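Local coordinates for SWD1-like protein (Myceliophthora thermophila, PDB 6E29), which probably serves, through this WD-repeat beta-propeller domain, as a protein-binding subunit of the COMPASS histone H3 methyltransferase complex, at residues V147-T155 with Q167-T176; E321-L329 with G337-T345. All coordinates share one frame; numbering follows the deposited sequence. Where two conformers were deposited one is given.

Contact 1 (V147-T155 with Q167-T176)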
loop_
_atom_site.group_PDB
_atom_site.type_symbol
_atom_site.label_atom_id
_atom_site.label_comp_id
_atom_site.label_asym_id
_atom_site.label_seq_id
_atom_site.Cartn_x
_atom_site.Cartn_y
_atom_site.Cartn_z
ATOM N N VAL B 147 -19.123 -4.568 3.353
ATOM C CA VAL B 147 -18.784 -4.019 2.033
ATOM C C VAL B 147 -18.433 -2.540 2.178
ATOM O O VAL B 147 -19.125 -1.783 2.877
ATOM C CB VAL B 147 -19.941 -4.195 1.031
ATOM C CG1 VAL B 147 -19.549 -3.573 -0.346
ATOM C CG2 VAL B 147 -20.321 -5.610 0.861
ATOM N N LEU B 148 -17.438 -2.133 1.532
ATOM C CA LEU B 148 -17.135 -0.701 1.566
ATOM C C LEU B 148 -17.520 -0.044 0.245
ATOM O O LEU B 148 -17.548 -0.704 -0.804
ATOM C CB LEU B 148 -15.636 -0.469 1.829
ATOM C CG LEU B 148 -15.069 -0.700 3.222
ATOM C CD1 LEU B 148 -13.550 -0.564 3.147
ATOM C CD2 LEU B 148 -15.643 0.332 4.191
ATOM N N PRO B 149 -17.883 1.233 0.271
ATOM C CA PRO B 149 -18.363 1.882 -0.958
ATOM C C PRO B 149 -17.213 2.360 -1.823
ATOM O O PRO B 149 -16.178 2.808 -1.333
ATOM C CB PRO B 149 -19.175 3.077 -0.433
ATOM C CG PRO B 149 -18.470 3.472 0.782
ATOM C CD PRO B 149 -17.903 2.165 1.417
ATOM N N SER B 150 -17.393 2.250 -3.132
ATOM C CA SER B 150 -16.480 2.873 -4.082
ATOM C C SER B 150 -16.936 4.240 -4.520
ATOM O O SER B 150 -16.114 5.062 -4.941
ATOM C CB SER B 150 -16.333 2.010 -5.336
ATOM O OG SER B 150 -15.322 1.039 -5.170
ATOM N N VAL B 151 -18.240 4.477 -4.448
ATOM C CA VAL B 151 -18.837 5.668 -5.012
ATOM C C VAL B 151 -19.907 6.141 -3.996
ATOM O O VAL B 151 -20.488 5.299 -3.328
ATOM C CB VAL B 151 -19.422 5.297 -6.377
ATOM C CG1 VAL B 151 -20.811 5.633 -6.488
ATOM C CG2 VAL B 151 -18.574 5.857 -7.406
ATOM N N PRO B 152 -20.074 7.447 -3.839
ATOM C CA PRO B 152 -21.160 7.964 -2.986
ATOM C C PRO B 152 -22.528 7.448 -3.408
ATOM O O PRO B 152 -22.773 7.047 -4.556
ATOM C CB PRO B 152 -21.077 9.484 -3.199
ATOM C CG PRO B 152 -19.707 9.744 -3.762
ATOM C CD PRO B 152 -19.378 8.528 -4.563
ATOM N N LYS B 153 -23.443 7.483 -2.459
ATOM C CA LYS B 153 -24.773 6.953 -2.696
ATOM C C LYS B 153 -25.615 8.006 -3.415
ATOM O O LYS B 153 -25.747 9.140 -2.946
ATOM C CB LYS B 153 -25.439 6.540 -1.387
ATOM C CG LYS B 153 -26.457 5.428 -1.596
ATOM C CD LYS B 153 -25.821 4.225 -2.304
ATOM C CE LYS B 153 -26.532 2.910 -1.938
ATOM N NZ LYS B 153 -27.822 2.719 -2.722
ATOM N N ARG B 154 -26.188 7.632 -4.539
ATOM C CA ARG B 154 -27.140 8.561 -5.175
ATOM C C ARG B 154 -28.510 8.486 -4.509
ATOM O O ARG B 154 -28.886 7.462 -3.933
ATOM C CB ARG B 154 -27.277 8.244 -6.657
ATOM C CG ARG B 154 -25.955 8.517 -7.429
ATOM C CD ARG B 154 -26.228 8.484 -8.905
ATOM N NE ARG B 154 -25.029 8.499 -9.706
ATOM C CZ ARG B 154 -24.453 9.602 -10.134
ATOM N NH1 ARG B 154 -24.982 10.771 -9.829
ATOM N NH2 ARG B 154 -23.363 9.512 -10.897
ATOM N N THR B 155 -29.259 9.589 -4.596
ATOM C CA THR B 155 -30.624 9.615 -4.093
ATOM C C THR B 155 -31.563 8.856 -5.024
ATOM O O THR B 155 -31.296 8.634 -6.204
ATOM C CB THR B 155 -31.147 11.039 -3.917
ATOM O OG1 THR B 155 -31.681 11.507 -5.157
ATOM C CG2 THR B 155 -30.083 11.990 -3.401
ATOM N N GLN B 167 -26.491 5.133 -16.072
ATOM C CA GLN B 167 -25.783 5.783 -14.988
ATOM C C GLN B 167 -25.181 4.748 -14.047
ATOM O O GLN B 167 -24.040 4.892 -13.592
ATOM C CB GLN B 167 -26.727 6.697 -14.223
ATOM C CG GLN B 167 -25.973 7.502 -13.157
ATOM C CD GLN B 167 -26.912 8.435 -12.439
ATOM O OE1 GLN B 167 -27.883 8.006 -11.821
ATOM N NE2 GLN B 167 -26.627 9.722 -12.525
ATOM N N ALA B 168 -25.952 3.713 -13.711
ATOM C CA ALA B 168 -25.425 2.681 -12.819
ATOM C C ALA B 168 -24.221 1.991 -13.439
ATOM O O ALA B 168 -23.223 1.745 -12.756
ATOM C CB ALA B 168 -26.518 1.662 -12.500
ATOM N N LYS B 169 -24.324 1.618 -14.720
ATOM C CA LYS B 169 -23.192 1.014 -15.425
ATOM C C LYS B 169 -21.955 1.903 -15.340
ATOM O O LYS B 169 -20.838 1.416 -15.107
ATOM C CB LYS B 169 -23.578 0.764 -16.888
ATOM C CG LYS B 169 -22.554 -0.033 -17.712
ATOM C CD LYS B 169 -23.144 -0.482 -19.097
ATOM C CE LYS B 169 -22.679 0.466 -20.228
ATOM N NZ LYS B 169 -21.301 1.026 -19.906
ATOM N N GLU B 170 -22.134 3.217 -15.486
ATOM C CA GLU B 170 -20.985 4.123 -15.433
ATOM C C GLU B 170 -20.414 4.230 -14.024
ATOM O O GLU B 170 -19.189 4.222 -13.858
ATOM C CB GLU B 170 -21.356 5.522 -15.941
ATOM C CG GLU B 170 -21.618 5.657 -17.482
ATOM C CD GLU B 170 -20.567 4.948 -18.369
ATOM O OE1 GLU B 170 -20.935 3.953 -19.064
ATOM O OE2 GLU B 170 -19.378 5.376 -18.363
ATOM N N ASP B 171 -21.283 4.389 -13.012
ATOM C CA ASP B 171 -20.835 4.452 -11.622
ATOM C C ASP B 171 -20.043 3.211 -11.262
ATOM O O ASP B 171 -19.095 3.275 -10.463
ATOM C CB ASP B 171 -22.027 4.562 -10.671
ATOM C CG ASP B 171 -22.723 5.900 -10.747
ATOM O OD1 ASP B 171 -22.201 6.821 -11.413
ATOM O OD2 ASP B 171 -23.796 6.029 -10.126
ATOM N N ALA B 172 -20.430 2.075 -11.834
ATOM C CA ALA B 172 -19.777 0.806 -11.531
ATOM C C ALA B 172 -18.366 0.731 -12.093
ATOM O O ALA B 172 -17.603 -0.152 -11.700
ATOM C CB ALA B 172 -20.637 -0.350 -12.075
ATOM N N LYS B 173 -17.994 1.619 -13.009
ATOM C CA LYS B 173 -16.614 1.597 -13.461
ATOM C C LYS B 173 -15.665 2.175 -12.444
ATOM O O LYS B 173 -14.447 2.044 -12.610
ATOM C CB LYS B 173 -16.487 2.348 -14.770
ATOM C CG LYS B 173 -17.271 1.670 -15.875
ATOM C CD LYS B 173 -17.298 2.529 -17.134
ATOM C CE LYS B 173 -18.025 1.805 -18.262
ATOM N NZ LYS B 173 -18.034 2.691 -19.460
ATOM N N HIS B 174 -16.183 2.813 -11.401
ATOM C CA HIS B 174 -15.340 3.339 -10.330
ATOM C C HIS B 174 -15.034 2.212 -9.364
ATOM O O HIS B 174 -15.920 1.781 -8.626
ATOM C CB HIS B 174 -16.053 4.461 -9.595
ATOM C CG HIS B 174 -16.291 5.670 -10.419
ATOM N ND1 HIS B 174 -15.632 6.860 -10.173
ATOM C CD2 HIS B 174 -17.141 5.909 -11.454
ATOM C CE1 HIS B 174 -16.039 7.767 -11.046
ATOM N NE2 HIS B 174 -16.965 7.221 -11.826
ATOM N N MET B 175 -13.816 1.698 -9.385
ATOM C CA MET B 175 -13.498 0.555 -8.533
ATOM C C MET B 175 -12.293 0.898 -7.675
ATOM O O MET B 175 -11.399 1.630 -8.111
ATOM C CB MET B 175 -13.229 -0.682 -9.357
ATOM C CG MET B 175 -14.427 -0.977 -10.251
ATOM S SD MET B 175 -14.469 -2.590 -10.914
ATOM C CE MET B 175 -12.861 -2.625 -11.736
ATOM N N THR B 176 -12.282 0.394 -6.443
ATOM C CA THR B 176 -11.257 0.790 -5.499
ATOM C C THR B 176 -10.022 -0.107 -5.622
ATOM O O THR B 176 -10.123 -1.339 -5.589
ATOM C CB THR B 176 -11.827 0.721 -4.086
ATOM O OG1 THR B 176 -12.886 1.683 -3.948
ATOM C CG2 THR B 176 -10.765 0.947 -3.036
HETATM O O HOH W 1 -13.518 3.537 -2.060
#

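Contact 2 (E321-L329 with G337-T345)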
loop_
_atom_site.group_PDB
_atom_site.type_symbol
_atom_site.label_atom_id
_atom_site.label_comp_id
_atom_site.label_asym_id
_atom_site.label_seq_id
_atom_site.Cartn_x
_atom_site.Cartn_y
_atom_site.Cartn_z
ATOM N N GLU B 321 10.876 -0.301 -0.140
ATOM C CA GLU B 321 10.464 0.029 1.224
ATOM C C GLU B 321 11.648 0.622 1.952
ATOM O O GLU B 321 12.757 0.088 1.847
ATOM C CB GLU B 321 10.018 -1.203 2.015
ATOM C CG GLU B 321 8.693 -1.724 1.577
ATOM C CD GLU B 321 7.579 -0.727 1.868
ATOM O OE1 GLU B 321 7.577 -0.094 2.960
ATOM O OE2 GLU B 321 6.728 -0.570 0.980
ATOM N N TRP B 322 11.438 1.714 2.674
ATOM C CA TRP B 322 12.488 2.240 3.534
ATOM C C TRP B 322 12.436 1.625 4.932
ATOM O O TRP B 322 11.346 1.338 5.455
ATOM C CB TRP B 322 12.327 3.749 3.709
ATOM C CG TRP B 322 12.550 4.605 2.479
ATOM C CD1 TRP B 322 11.629 4.911 1.502
ATOM C CD2 TRP B 322 13.740 5.332 2.152
ATOM N NE1 TRP B 322 12.183 5.798 0.593
ATOM C CE2 TRP B 322 13.464 6.081 0.986
ATOM C CE3 TRP B 322 15.001 5.449 2.747
ATOM C CZ2 TRP B 322 14.409 6.898 0.395
ATOM C CZ3 TRP B 322 15.937 6.265 2.147
ATOM C CH2 TRP B 322 15.632 6.975 0.998
ATOM N N HIS B 323 13.601 1.567 5.582
ATOM C CA HIS B 323 13.666 1.161 6.996
ATOM C C HIS B 323 12.969 2.216 7.882
ATOM O O HIS B 323 13.006 3.413 7.573
ATOM C CB HIS B 323 15.140 1.000 7.384
ATOM C CG HIS B 323 15.343 0.356 8.716
ATOM N ND1 HIS B 323 15.458 1.082 9.883
ATOM C CD2 HIS B 323 15.441 -0.953 9.066
ATOM C CE1 HIS B 323 15.639 0.243 10.899
ATOM N NE2 HIS B 323 15.613 -0.992 10.431
ATOM N N PRO B 324 12.298 1.808 8.977
ATOM C CA PRO B 324 11.534 2.800 9.773
ATOM C C PRO B 324 12.378 3.721 10.630
ATOM O O PRO B 324 11.808 4.651 11.254
ATOM C CB PRO B 324 10.640 1.931 10.685
ATOM C CG PRO B 324 11.425 0.592 10.785
ATOM C CD PRO B 324 12.033 0.426 9.402
ATOM N N HIS B 325 13.691 3.482 10.754
ATOM C CA HIS B 325 14.503 4.305 11.647
ATOM C C HIS B 325 15.767 4.807 10.960
ATOM O O HIS B 325 16.292 5.863 11.326
ATOM C CB HIS B 325 14.893 3.560 12.937
ATOM C CG HIS B 325 13.712 3.302 13.821
ATOM N ND1 HIS B 325 13.104 4.317 14.533
ATOM C CD2 HIS B 325 12.982 2.179 14.056
ATOM C CE1 HIS B 325 12.061 3.828 15.189
ATOM N NE2 HIS B 325 11.953 2.537 14.906
ATOM N N ARG B 326 16.278 4.042 10.011
ATOM C CA ARG B 326 17.573 4.354 9.426
ATOM C C ARG B 326 17.451 4.622 7.928
ATOM O O ARG B 326 16.492 4.201 7.287
ATOM C CB ARG B 326 18.572 3.203 9.596
ATOM C CG ARG B 326 18.797 2.720 11.091
ATOM C CD ARG B 326 19.428 3.825 11.945
ATOM N NE ARG B 326 19.574 3.380 13.342
ATOM C CZ ARG B 326 20.617 2.695 13.807
ATOM N NH1 ARG B 326 21.651 2.393 13.008
ATOM N NH2 ARG B 326 20.632 2.316 15.077
ATOM N N ALA B 327 18.498 5.248 7.358
ATOM C CA ALA B 327 18.443 5.632 5.935
ATOM C C ALA B 327 18.858 4.429 5.070
ATOM O O ALA B 327 19.973 4.331 4.524
ATOM C CB ALA B 327 19.355 6.843 5.699
ATOM N N LEU B 328 17.985 3.446 5.046
ATOM C CA LEU B 328 18.172 2.202 4.290
ATOM C C LEU B 328 16.971 2.011 3.377
ATOM O O LEU B 328 15.822 2.126 3.829
ATOM C CB LEU B 328 18.300 0.976 5.229
ATOM C CG LEU B 328 19.435 0.986 6.252
ATOM C CD1 LEU B 328 19.276 -0.145 7.283
ATOM C CD2 LEU B 328 20.771 0.852 5.477
ATOM N N LEU B 329 17.209 1.675 2.102
ATOM C CA LEU B 329 16.111 1.557 1.128
ATOM C C LEU B 329 16.235 0.156 0.547
ATOM O O LEU B 329 17.290 -0.176 -0.003
ATOM C CB LEU B 329 16.246 2.636 0.019
ATOM C CG LEU B 329 15.307 2.567 -1.187
ATOM C CD1 LEU B 329 13.784 2.640 -0.742
ATOM C CD2 LEU B 329 15.642 3.705 -2.156
ATOM N N GLY B 337 14.196 -11.515 -8.406
ATOM C CA GLY B 337 13.564 -11.549 -7.105
ATOM C C GLY B 337 14.487 -11.348 -5.929
ATOM O O GLY B 337 14.080 -11.633 -4.800
ATOM N N ARG B 338 15.715 -10.867 -6.144
ATOM C CA ARG B 338 16.584 -10.563 -5.023
ATOM C C ARG B 338 16.127 -9.305 -4.300
ATOM O O ARG B 338 15.588 -8.384 -4.912
ATOM C CB ARG B 338 18.004 -10.339 -5.507
ATOM C CG ARG B 338 18.597 -11.616 -6.010
ATOM C CD ARG B 338 20.074 -11.527 -6.105
ATOM N NE ARG B 338 20.521 -10.834 -7.298
ATOM C CZ ARG B 338 20.842 -11.448 -8.431
ATOM N NH1 ARG B 338 20.714 -12.772 -8.536
ATOM N NH2 ARG B 338 21.274 -10.739 -9.463
ATOM N N ILE B 339 16.491 -9.199 -3.017
ATOM C CA ILE B 339 16.252 -7.964 -2.286
ATOM C C ILE B 339 17.589 -7.277 -2.091
ATOM O O ILE B 339 18.485 -7.822 -1.428
ATOM C CB ILE B 339 15.576 -8.192 -0.922
ATOM C CG1 ILE B 339 14.242 -8.915 -1.094
ATOM C CG2 ILE B 339 15.381 -6.825 -0.245
ATOM C CD1 ILE B 339 13.782 -9.643 0.179
ATOM N N ASN B 340 17.721 -6.077 -2.648
ATOM C CA ASN B 340 18.895 -5.248 -2.414
ATOM C C ASN B 340 18.575 -4.137 -1.429
ATOM O O ASN B 340 17.508 -3.522 -1.511
ATOM C CB ASN B 340 19.398 -4.638 -3.715
ATOM C CG ASN B 340 20.129 -5.635 -4.553
ATOM O OD1 ASN B 340 21.309 -5.905 -4.313
ATOM N ND2 ASN B 340 19.437 -6.222 -5.532
ATOM N N ILE B 341 19.520 -3.839 -0.543
ATOM C CA ILE B 341 19.343 -2.781 0.459
ATOM C C ILE B 341 20.452 -1.765 0.286
ATOM O O ILE B 341 21.656 -2.105 0.404
ATOM C CB ILE B 341 19.340 -3.324 1.893
ATOM C CG1 ILE B 341 18.207 -4.329 2.090
ATOM C CG2 ILE B 341 19.200 -2.168 2.854
ATOM C CD1 ILE B 341 18.332 -5.039 3.439
ATOM N N TRP B 342 20.063 -0.550 -0.082
ATOM C CA TRP B 342 20.974 0.575 -0.231
ATOM C C TRP B 342 21.094 1.340 1.068
ATOM O O TRP B 342 20.089 1.596 1.728
ATOM C CB TRP B 342 20.452 1.600 -1.254
ATOM C CG TRP B 342 20.649 1.271 -2.659
ATOM C CD1 TRP B 342 21.610 1.777 -3.503
ATOM C CD2 TRP B 342 19.850 0.387 -3.447
ATOM N NE1 TRP B 342 21.450 1.260 -4.762
ATOM C CE2 TRP B 342 20.389 0.397 -4.761
ATOM C CE3 TRP B 342 18.747 -0.424 -3.176
ATOM C CZ2 TRP B 342 19.867 -0.374 -5.783
ATOM C CZ3 TRP B 342 18.229 -1.177 -4.186
ATOM C CH2 TRP B 342 18.773 -1.139 -5.486
ATOM N N SER B 343 22.296 1.810 1.358
ATOM C CA SER B 343 22.528 2.830 2.382
ATOM C C SER B 343 22.525 4.193 1.692
ATOM O O SER B 343 23.429 4.498 0.921
ATOM C CB SER B 343 23.852 2.581 3.100
ATOM O OG SER B 343 23.646 1.693 4.171
ATOM N N VAL B 344 21.533 5.027 1.992
ATOM C CA VAL B 344 21.275 6.272 1.247
ATOM C C VAL B 344 21.755 7.476 2.056
ATOM O O VAL B 344 21.171 7.807 3.089
ATOM C CB VAL B 344 19.780 6.422 0.936
ATOM C CG1 VAL B 344 19.553 7.584 -0.008
ATOM C CG2 VAL B 344 19.236 5.127 0.353
ATOM N N THR B 345 22.759 8.181 1.550
ATOM C CA THR B 345 23.261 9.405 2.181
ATOM C C THR B 345 22.741 10.730 1.559
ATOM O O THR B 345 22.334 10.806 0.388
ATOM C CB THR B 345 24.787 9.417 2.139
ATOM O OG1 THR B 345 25.283 8.278 2.859
ATOM C CG2 THR B 345 25.335 10.695 2.764
#

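Contact 1 (V147-T155 with Q167-T176)
Arg154 grips the carboxylate of Asp171 side-on. NE of Arg154 reaches OD2 of Asp171 at 2.8 Å and NH2 of Arg154 reaches OD1 of Asp171 at 3.0 Å, both bonds almost straight and each using a syn lone pair, with guanidinium and carboxylate nearly coplanar. The amide of Gln167 lies flat over one face of the same guanidinium, the two planes within 6° of parallel, and NE2 of Gln167 stands 3.2 Å from CZ of Arg154. This is a stack of planes rather than a bond, since the nitrogens facing each other are donors. Gln167 gets there with CG anti to the backbone N (chi1 -174°) and an extended chain, while its OE1 is hydrogen-bonded to Thr159. Glu158 takes NH1 of Arg154 in a second salt bridge.

At the other end, in one of the two conformers of Ser150, its OG shares a hydrogen bond of 2.8 Å with OG1 of Thr176, and a water links the same threonine hydroxyl to the carbonyl of Pro149. Between these polar ends the packing is modest: in one of the two conformers of Val151, its CG2 lies 3.6 Å from CB of His174 and meets the ring obliquely.

This surface contact within the inter-blade connection, from strand 144-147 to strand 176-181, probably relies on charge pairing at one end and on hydroxyl and water bonding at the other.

Contact 2 (E321-L329 with G337-T345)
Leu329 and Trp342 form an antiparallel hydrogen-bonded pair, with Leu329 N to Trp342 O at 2.9 Å and Trp342 N to Leu329 O at 2.8 Å; beyond the neighbouring non-hydrogen-bonded pair Leu328-Ser343, Val344 N bonds to Ala327 O.

On the sheet face carrying Leu328 and Ser343, CB of Leu328 touches CG2 of Ile341 at 4.0 Å. An inverse gamma turn about Ala327 leads into strand 328-333, which with strand 339-343 makes a hairpin of a four-stranded blade of the WD-repeat beta-propeller. Strand 19-23, from the beginning of the chain, pairs with the far side of 339-343, so the two ends of the chain join in one blade, the velcro closure familiar in this fold.

On the other face, with CG1 of Val344 anti to the backbone N (chi1 -171°), CG2 is left beside that N and meets both CB of Leu329, at 3.9 Å, and CZ3 of Trp322, also at 3.9 Å. The Trp322 and Val344 side chains cross at about a right angle, while CD1 of Leu329 lies over one indole face of Trp322, offset toward the rim. Replacing Trp322 by an alanine would remove the indole and is likely to leave a gap beside CG2 of Val344 and CD1 of Leu329. Ile298 of strand 296-300 also touches Trp322, Leu329 and Val344. The CE3 edge of the Trp342 ring faces Leu329 O at 3.5 Å, while its NE1 is hydrogen-bonded to Glu17.

How the contacts relate
The two contacts lie far apart, with the chain's centre between them: their own centres are 39 Å apart and their nearest atoms about 18 Å apart, so neither touches the other. Both segments of contact 1 precede those of contact 2 in the sequence, and they share no sheet. Contact 1 spans the excursion through helix 161-171 between the sheet ending in strand 144-147 and the one beginning with strand 176-181, whereas contact 2 sits within the sheet that combines the last three strands with strand 19-23. Together they illustrate two ways of joining parts of a propeller: polar surface links across an inter-blade connection, and backbone pairing with apolar contacts inside the ring-closing blade.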